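Local coordinates for lovastatin nonaketide synthase, polyketide synthase component (Aspergillus terreus, PDB 7CPX), which builds the nonaketide dihydromonacolin L from malonyl-CoA, with methyl from S-adenosylmethionine and reduction by NADPH, as a homodimeric multidomain megasynthase working with lovC on the route to lovastatin, at residues 1726-1738 with 2312-2324. The protein carries 2 engineered substitutions. Numbering follows the deposited sequence.
Sequences LTENAWVQHPHQA and CYLQALAQQRVAS
Asn1729 O accepts the backbone N-H groups of both Gln1733 (N to O 2.8 Å) and His1734 (N to O 3.1 Å), tightening the turn that presents Trp1731, Val1732 and Pro1735 to helix 2305-2323. That helix links parallel strands 2288-2294 and 2329-2333 of the Rossmann-type ketoreductase; the turn joins strand 1720-1728 of another sheet to helix 1735-1750, probably in the structural ketoreductase subdomain. Pro1735 is the knob: it sits in a hole formed by Tyr2313, Ala2316, Leu2317 and Gln2320, spaced i, i+3, i+4 and i+7 along the helix. Its CB lies over the Tyr2313 ring, 3.7 Å from the centroid, in a CH-pi contact. Tyr2313, its CG trans to N (chi1 -171°), lies beside His1736 and turns a ring edge, led by CE2, onto the imidazole face. This T-shaped pair has centroids 5.3 Å apart and planes at 87°. On the other flank, Trp1731 brings CH2 to 3.7 Å from Cys2312 SG, so the sulfur meets the edge of the indole, while Ala1738 CB lies over one face, offset toward its rim. Trp1731 O also receives a CA-H...O contact from Ala2316 CA (3.3 Å). Farther along the helix, Val1732 CG1 packs against Ala2323 CB at 3.7 Å.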
ATOM      1  N   LEU A1726     -40.273 -59.319 -42.126  1.00127.40           N
ATOM      2  CA  LEU A1726     -40.897 -59.920 -40.954  1.00127.40           C
ATOM      3  C   LEU A1726     -39.871 -60.793 -40.250  1.00127.40           C
ATOM      4  O   LEU A1726     -39.276 -61.678 -40.874  1.00127.40           O
ATOM      5  CB  LEU A1726     -42.119 -60.749 -41.343  1.00127.40           C
ATOM      6  CG  LEU A1726     -43.234 -60.029 -42.101  1.00127.40           C
ATOM      7  CD1 LEU A1726     -44.434 -60.947 -42.224  1.00127.40           C
ATOM      8  CD2 LEU A1726     -43.610 -58.734 -41.405  1.00127.40           C
ATOM      9  N   THR A1727     -39.678 -60.554 -38.957  1.00123.63           N
ATOM     10  CA  THR A1727     -38.729 -61.303 -38.151  1.00123.63           C
ATOM     11  C   THR A1727     -39.455 -61.927 -36.969  1.00123.63           C
ATOM     12  O   THR A1727     -40.418 -61.362 -36.447  1.00123.63           O
ATOM     13  CB  THR A1727     -37.598 -60.403 -37.649  1.00123.63           C
ATOM     14  OG1 THR A1727     -38.096 -59.512 -36.643  1.00123.63           O
ATOM     15  CG2 THR A1727     -37.016 -59.587 -38.791  1.00123.63           C
ATOM     16  N   GLU A1728     -38.989 -63.103 -36.554  1.00124.89           N
ATOM     17  CA  GLU A1728     -39.593 -63.842 -35.446  1.00124.89           C
ATOM     18  C   GLU A1728     -38.743 -63.603 -34.203  1.00124.89           C
ATOM     19  O   GLU A1728     -37.777 -64.319 -33.938  1.00124.89           O
ATOM     20  CB  GLU A1728     -39.702 -65.325 -35.777  1.00124.89           C
ATOM     21  CG  GLU A1728     -40.240 -66.176 -34.636  1.00124.89           C
ATOM     22  CD  GLU A1728     -40.505 -67.608 -35.053  1.00124.89           C
ATOM     23  OE1 GLU A1728     -40.173 -67.965 -36.202  1.00124.89           O
ATOM     24  OE2 GLU A1728     -41.046 -68.379 -34.232  1.00124.89           O
ATOM     25  N   ASN A1729     -39.116 -62.584 -33.432  1.00119.30           N
ATOM     26  CA  ASN A1729     -38.422 -62.242 -32.193  1.00119.30           C
ATOM     27  C   ASN A1729     -36.925 -62.086 -32.444  1.00119.30           C
ATOM     28  O   ASN A1729     -36.086 -62.726 -31.806  1.00119.30           O
ATOM     29  CB  ASN A1729     -38.694 -63.288 -31.112  1.00119.30           C
ATOM     30  CG  ASN A1729     -38.649 -62.703 -29.719  1.00119.30           C
ATOM     31  OD1 ASN A1729     -38.169 -61.589 -29.518  1.00119.30           O
ATOM     32  ND2 ASN A1729     -39.151 -63.452 -28.746  1.00119.30           N
ATOM     33  N   ALA A1730     -36.594 -61.217 -33.399  1.00117.75           N
ATOM     34  CA  ALA A1730     -35.204 -61.053 -33.811  1.00117.75           C
ATOM     35  C   ALA A1730     -34.329 -60.619 -32.646  1.00117.75           C
ATOM     36  O   ALA A1730     -33.248 -61.176 -32.421  1.00117.75           O
ATOM     37  CB  ALA A1730     -35.118 -60.030 -34.942  1.00117.75           C
ATOM     38  N   TRP A1731     -34.785 -59.625 -31.886  1.00111.79           N
ATOM     39  CA  TRP A1731     -33.929 -59.021 -30.875  1.00111.79           C
ATOM     40  C   TRP A1731     -33.740 -59.928 -29.668  1.00111.79           C
ATOM     41  O   TRP A1731     -32.735 -59.805 -28.959  1.00111.79           O
ATOM     42  CB  TRP A1731     -34.509 -57.675 -30.444  1.00111.79           C
ATOM     43  CG  TRP A1731     -34.542 -56.669 -31.551  1.00111.79           C
ATOM     44  CD1 TRP A1731     -35.638 -56.248 -32.242  1.00111.79           C
ATOM     45  CD2 TRP A1731     -33.426 -55.963 -32.104  1.00111.79           C
ATOM     46  NE1 TRP A1731     -35.277 -55.321 -33.187  1.00111.79           N
ATOM     47  CE2 TRP A1731     -33.923 -55.129 -33.123  1.00111.79           C
ATOM     48  CE3 TRP A1731     -32.055 -55.954 -31.834  1.00111.79           C
ATOM     49  CZ2 TRP A1731     -33.099 -54.296 -33.872  1.00111.79           C
ATOM     50  CZ3 TRP A1731     -31.240 -55.125 -32.579  1.00111.79           C
ATOM     51  CH2 TRP A1731     -31.764 -54.308 -33.586  1.00111.79           C
ATOM     52  N   VAL A1732     -34.675 -60.845 -29.419  1.00112.84           N
ATOM     53  CA  VAL A1732     -34.629 -61.657 -28.209  1.00112.84           C
ATOM     54  C   VAL A1732     -34.335 -63.130 -28.476  1.00112.84           C
ATOM     55  O   VAL A1732     -33.945 -63.847 -27.542  1.00112.84           O
ATOM     56  CB  VAL A1732     -35.947 -61.530 -27.418  1.00112.84           C
ATOM     57  CG1 VAL A1732     -35.763 -62.039 -25.996  1.00112.84           C
ATOM     58  CG2 VAL A1732     -36.435 -60.091 -27.435  1.00112.84           C
ATOM     59  N   GLN A1733     -34.520 -63.610 -29.706  1.00115.02           N
ATOM     60  CA  GLN A1733     -34.329 -65.024 -30.006  1.00115.02           C
ATOM     61  C   GLN A1733     -33.526 -65.306 -31.267  1.00115.02           C
ATOM     62  O   GLN A1733     -32.945 -66.394 -31.362  1.00115.02           O
ATOM     63  CB  GLN A1733     -35.689 -65.728 -30.133  1.00115.02           C
ATOM     64  CG  GLN A1733     -36.572 -65.600 -28.903  1.00115.02           C
ATOM     65  CD  GLN A1733     -35.971 -66.262 -27.680  1.00115.02           C
ATOM     66  OE1 GLN A1733     -34.979 -66.984 -27.775  1.00115.02           O
ATOM     67  NE2 GLN A1733     -36.570 -66.016 -26.520  1.00115.02           N
ATOM     68  N   HIS A1734     -33.469 -64.387 -32.228  1.00115.60           N
ATOM     69  CA  HIS A1734     -32.807 -64.620 -33.512  1.00115.60           C
ATOM     70  C   HIS A1734     -31.910 -63.435 -33.837  1.00115.60           C
ATOM     71  O   HIS A1734     -32.310 -62.516 -34.567  1.00115.60           O
ATOM     72  CB  HIS A1734     -33.833 -64.860 -34.618  1.00115.60           C
ATOM     73  CG  HIS A1734     -34.617 -66.122 -34.446  1.00115.60           C
ATOM     74  ND1 HIS A1734     -34.339 -67.273 -35.151  1.00115.60           N
ATOM     75  CD2 HIS A1734     -35.665 -66.419 -33.642  1.00115.60           C
ATOM     76  CE1 HIS A1734     -35.185 -68.222 -34.793  1.00115.60           C
ATOM     77  NE2 HIS A1734     -36.001 -67.730 -33.878  1.00115.60           N
ATOM     78  N   PRO A1735     -30.684 -63.421 -33.312  1.00111.97           N
ATOM     79  CA  PRO A1735     -29.778 -62.296 -33.596  1.00111.97           C
ATOM     80  C   PRO A1735     -29.477 -62.100 -35.071  1.00111.97           C
ATOM     81  O   PRO A1735     -29.157 -60.977 -35.472  1.00111.97           O
ATOM     82  CB  PRO A1735     -28.514 -62.661 -32.808  1.00111.97           C
ATOM     83  CG  PRO A1735     -28.998 -63.547 -31.713  1.00111.97           C
ATOM     84  CD  PRO A1735     -30.129 -64.334 -32.300  1.00111.97           C
ATOM     85  N   HIS A1736     -29.548 -63.151 -35.891  1.00116.24           N
ATOM     86  CA  HIS A1736     -29.343 -62.971 -37.327  1.00116.24           C
ATOM     87  C   HIS A1736     -30.445 -62.105 -37.924  1.00116.24           C
ATOM     88  O   HIS A1736     -30.185 -61.233 -38.766  1.00116.24           O
ATOM     89  CB  HIS A1736     -29.292 -64.331 -38.023  1.00116.24           C
ATOM     90  CG  HIS A1736     -28.349 -65.301 -37.385  1.00116.24           C
ATOM     91  ND1 HIS A1736     -28.621 -65.927 -36.188  1.00116.24           N
ATOM     92  CD2 HIS A1736     -27.135 -65.755 -37.778  1.00116.24           C
ATOM     93  CE1 HIS A1736     -27.616 -66.723 -35.870  1.00116.24           C
ATOM     94  NE2 HIS A1736     -26.702 -66.637 -36.818  1.00116.24           N
ATOM     95  N   GLN A1737     -31.687 -62.337 -37.500  1.00119.81           N
ATOM     96  CA  GLN A1737     -32.779 -61.471 -37.919  1.00119.81           C
ATOM     97  C   GLN A1737     -32.526 -60.034 -37.491  1.00119.81           C
ATOM     98  O   GLN A1737     -32.878 -59.099 -38.215  1.00119.81           O
ATOM     99  CB  GLN A1737     -34.097 -61.980 -37.336  1.00119.81           C
ATOM    100  CG  GLN A1737     -34.434 -63.411 -37.714  1.00119.81           C
ATOM    101  CD  GLN A1737     -35.710 -63.905 -37.065  1.00119.81           C
ATOM    102  OE1 GLN A1737     -36.432 -63.142 -36.426  1.00119.81           O
ATOM    103  NE2 GLN A1737     -35.991 -65.194 -37.220  1.00119.81           N
ATOM    104  N   ALA A1738     -31.898 -59.836 -36.332  1.00114.40           N
ATOM    105  CA  ALA A1738     -31.581 -58.481 -35.893  1.00114.40           C
ATOM    106  C   ALA A1738     -30.457 -57.871 -36.718  1.00114.40           C
ATOM    107  O   ALA A1738     -30.436 -56.656 -36.932  1.00114.40           O
ATOM    108  CB  ALA A1738     -31.205 -58.481 -34.416  1.00114.40           C
ATOM    109  N   CYS A2312     -26.189 -54.547 -34.625  1.00110.61           N
ATOM    110  CA  CYS A2312     -27.511 -55.040 -34.270  1.00110.61           C
ATOM    111  C   CYS A2312     -27.478 -56.519 -33.907  1.00110.61           C
ATOM    112  O   CYS A2312     -28.253 -56.960 -33.052  1.00110.61           O
ATOM    113  CB  CYS A2312     -28.496 -54.777 -35.405  1.00110.61           C
ATOM    114  SG  CYS A2312     -28.960 -53.036 -35.559  1.00110.61           S
ATOM    115  N   TYR A2313     -26.588 -57.296 -34.523  1.00108.58           N
ATOM    116  CA  TYR A2313     -26.354 -58.649 -34.035  1.00108.58           C
ATOM    117  C   TYR A2313     -25.856 -58.604 -32.599  1.00108.58           C
ATOM    118  O   TYR A2313     -26.272 -59.412 -31.759  1.00108.58           O
ATOM    119  CB  TYR A2313     -25.351 -59.392 -34.910  1.00108.58           C
ATOM    120  CG  TYR A2313     -25.235 -60.865 -34.574  1.00108.58           C
ATOM    121  CD1 TYR A2313     -24.530 -61.287 -33.457  1.00108.58           C
ATOM    122  CD2 TYR A2313     -25.836 -61.833 -35.367  1.00108.58           C
ATOM    123  CE1 TYR A2313     -24.426 -62.626 -33.140  1.00108.58           C
ATOM    124  CE2 TYR A2313     -25.734 -63.175 -35.059  1.00108.58           C
ATOM    125  CZ  TYR A2313     -25.027 -63.566 -33.945  1.00108.58           C
ATOM    126  OH  TYR A2313     -24.921 -64.902 -33.631  1.00108.58           O
ATOM    127  N   LEU A2314     -24.953 -57.671 -32.304  1.00105.63           N
ATOM    128  CA  LEU A2314     -24.486 -57.505 -30.929  1.00105.63           C
ATOM    129  C   LEU A2314     -25.647 -57.182 -29.994  1.00105.63           C
ATOM    130  O   LEU A2314     -25.767 -57.756 -28.904  1.00105.63           O
ATOM    131  CB  LEU A2314     -23.430 -56.400 -30.869  1.00105.63           C
ATOM    132  CG  LEU A2314     -21.966 -56.830 -30.973  1.00105.63           C
ATOM    133  CD1 LEU A2314     -21.747 -57.755 -32.156  1.00105.63           C
ATOM    134  CD2 LEU A2314     -21.064 -55.612 -31.079  1.00105.63           C
ATOM    135  N   GLN A2315     -26.514 -56.259 -30.411  1.00108.19           N
ATOM    136  CA  GLN A2315     -27.648 -55.865 -29.578  1.00108.19           C
ATOM    137  C   GLN A2315     -28.561 -57.050 -29.306  1.00108.19           C
ATOM    138  O   GLN A2315     -28.980 -57.280 -28.166  1.00108.19           O
ATOM    139  CB  GLN A2315     -28.436 -54.745 -30.257  1.00108.19           C
ATOM    140  CG  GLN A2315     -27.736 -53.404 -30.298  1.00108.19           C
ATOM    141  CD  GLN A2315     -28.539 -52.360 -31.047  1.00108.19           C
ATOM    142  OE1 GLN A2315     -29.607 -52.651 -31.587  1.00108.19           O
ATOM    143  NE2 GLN A2315     -28.031 -51.135 -31.085  1.00108.19           N
ATOM    144  N   ALA A2316     -28.892 -57.808 -30.349  1.00109.11           N
ATOM    145  CA  ALA A2316     -29.795 -58.937 -30.176  1.00109.11           C
ATOM    146  C   ALA A2316     -29.157 -60.044 -29.355  1.00109.11           C
ATOM    147  O   ALA A2316     -29.849 -60.712 -28.581  1.00109.11           O
ATOM    148  CB  ALA A2316     -30.235 -59.473 -31.531  1.00109.11           C
ATOM    149  N   LEU A2317     -27.851 -60.266 -29.510  1.00107.11           N
ATOM    150  CA  LEU A2317     -27.184 -61.250 -28.671  1.00107.11           C
ATOM    151  C   LEU A2317     -27.224 -60.824 -27.212  1.00107.11           C
ATOM    152  O   LEU A2317     -27.473 -61.648 -26.327  1.00107.11           O
ATOM    153  CB  LEU A2317     -25.744 -61.460 -29.128  1.00107.11           C
ATOM    154  CG  LEU A2317     -25.031 -62.591 -28.384  1.00107.11           C
ATOM    155  CD1 LEU A2317     -24.239 -63.452 -29.347  1.00107.11           C
ATOM    156  CD2 LEU A2317     -24.125 -62.036 -27.299  1.00107.11           C
ATOM    157  N   ALA A2318     -27.005 -59.537 -26.940  1.00105.99           N
ATOM    158  CA  ALA A2318     -27.107 -59.052 -25.567  1.00105.99           C
ATOM    159  C   ALA A2318     -28.515 -59.256 -25.025  1.00105.99           C
ATOM    160  O   ALA A2318     -28.703 -59.701 -23.885  1.00105.99           O
ATOM    161  CB  ALA A2318     -26.725 -57.573 -25.503  1.00105.99           C
ATOM    162  N   GLN A2319     -29.522 -58.933 -25.836  1.00109.23           N
ATOM    163  CA  GLN A2319     -30.905 -59.031 -25.384  1.00109.23           C
ATOM    164  C   GLN A2319     -31.293 -60.477 -25.103  1.00109.23           C
ATOM    165  O   GLN A2319     -31.894 -60.782 -24.066  1.00109.23           O
ATOM    166  CB  GLN A2319     -31.827 -58.409 -26.430  1.00109.23           C
ATOM    167  CG  GLN A2319     -31.818 -56.891 -26.423  1.00109.23           C
ATOM    168  CD  GLN A2319     -32.213 -56.296 -27.758  1.00109.23           C
ATOM    169  OE1 GLN A2319     -31.876 -56.833 -28.813  1.00109.23           O
ATOM    170  NE2 GLN A2319     -32.926 -55.178 -27.720  1.00109.23           N
ATOM    171  N   GLN A2320     -30.954 -61.390 -26.016  1.00109.30           N
ATOM    172  CA  GLN A2320     -31.285 -62.796 -25.821  1.00109.30           C
ATOM    173  C   GLN A2320     -30.426 -63.438 -24.742  1.00109.30           C
ATOM    174  O   GLN A2320     -30.832 -64.451 -24.163  1.00109.30           O
ATOM    175  CB  GLN A2320     -31.133 -63.560 -27.138  1.00109.30           C
ATOM    176  CG  GLN A2320     -29.706 -63.678 -27.636  1.00109.30           C
ATOM    177  CD  GLN A2320     -29.185 -65.098 -27.563  1.00109.30           C
ATOM    178  OE1 GLN A2320     -28.388 -65.437 -26.688  1.00109.30           O
ATOM    179  NE2 GLN A2320     -29.632 -65.938 -28.490  1.00109.30           N
ATOM    180  N   ARG A2321     -29.252 -62.871 -24.464  1.00106.52           N
ATOM    181  CA  ARG A2321     -28.412 -63.352 -23.378  1.00106.52           C
ATOM    182  C   ARG A2321     -28.982 -62.943 -22.028  1.00106.52           C
ATOM    183  O   ARG A2321     -28.942 -63.722 -21.070  1.00106.52           O
ATOM    184  CB  ARG A2321     -26.994 -62.811 -23.567  1.00106.52           C
ATOM    185  CG  ARG A2321     -26.020 -63.185 -22.480  1.00106.52           C
ATOM    186  CD  ARG A2321     -24.604 -62.779 -22.843  1.00106.52           C
ATOM    187  NE  ARG A2321     -23.719 -62.867 -21.689  1.00106.52           N
ATOM    188  CZ  ARG A2321     -23.104 -63.976 -21.301  1.00106.52           C
ATOM    189  NH1 ARG A2321     -23.235 -65.109 -21.970  1.00106.52           N
ATOM    190  NH2 ARG A2321     -22.346 -63.949 -20.211  1.00106.52           N
ATOM    191  N   VAL A2322     -29.514 -61.723 -21.937  1.00106.56           N
ATOM    192  CA  VAL A2322     -30.244 -61.325 -20.739  1.00106.56           C
ATOM    193  C   VAL A2322     -31.501 -62.169 -20.584  1.00106.56           C
ATOM    194  O   VAL A2322     -31.830 -62.624 -19.482  1.00106.56           O
ATOM    195  CB  VAL A2322     -30.573 -59.824 -20.782  1.00106.56           C
ATOM    196  CG1 VAL A2322     -31.618 -59.482 -19.733  1.00106.56           C
ATOM    197  CG2 VAL A2322     -29.313 -59.013 -20.561  1.00106.56           C
ATOM    198  N   ALA A2323     -32.223 -62.393 -21.684  1.00109.01           N
ATOM    199  CA  ALA A2323     -33.390 -63.265 -21.641  1.00109.01           C
ATOM    200  C   ALA A2323     -33.020 -64.682 -21.230  1.00109.01           C
ATOM    201  O   ALA A2323     -33.888 -65.426 -20.761  1.00109.01           O
ATOM    202  CB  ALA A2323     -34.081 -63.282 -23.004  1.00109.01           C
ATOM    203  N   SER A2324     -31.759 -65.068 -21.396  1.00109.98           N
ATOM    204  CA  SER A2324     -31.281 -66.384 -21.000  1.00109.98           C
ATOM    205  C   SER A2324     -30.788 -66.420 -19.560  1.00109.98           C
ATOM    206  O   SER A2324     -30.296 -67.462 -19.115  1.00109.98           O
ATOM    207  CB  SER A2324     -30.156 -66.837 -21.936  1.00109.98           C
ATOM    208  OG  SER A2324     -30.602 -66.886 -23.279  1.00109.98           O
TER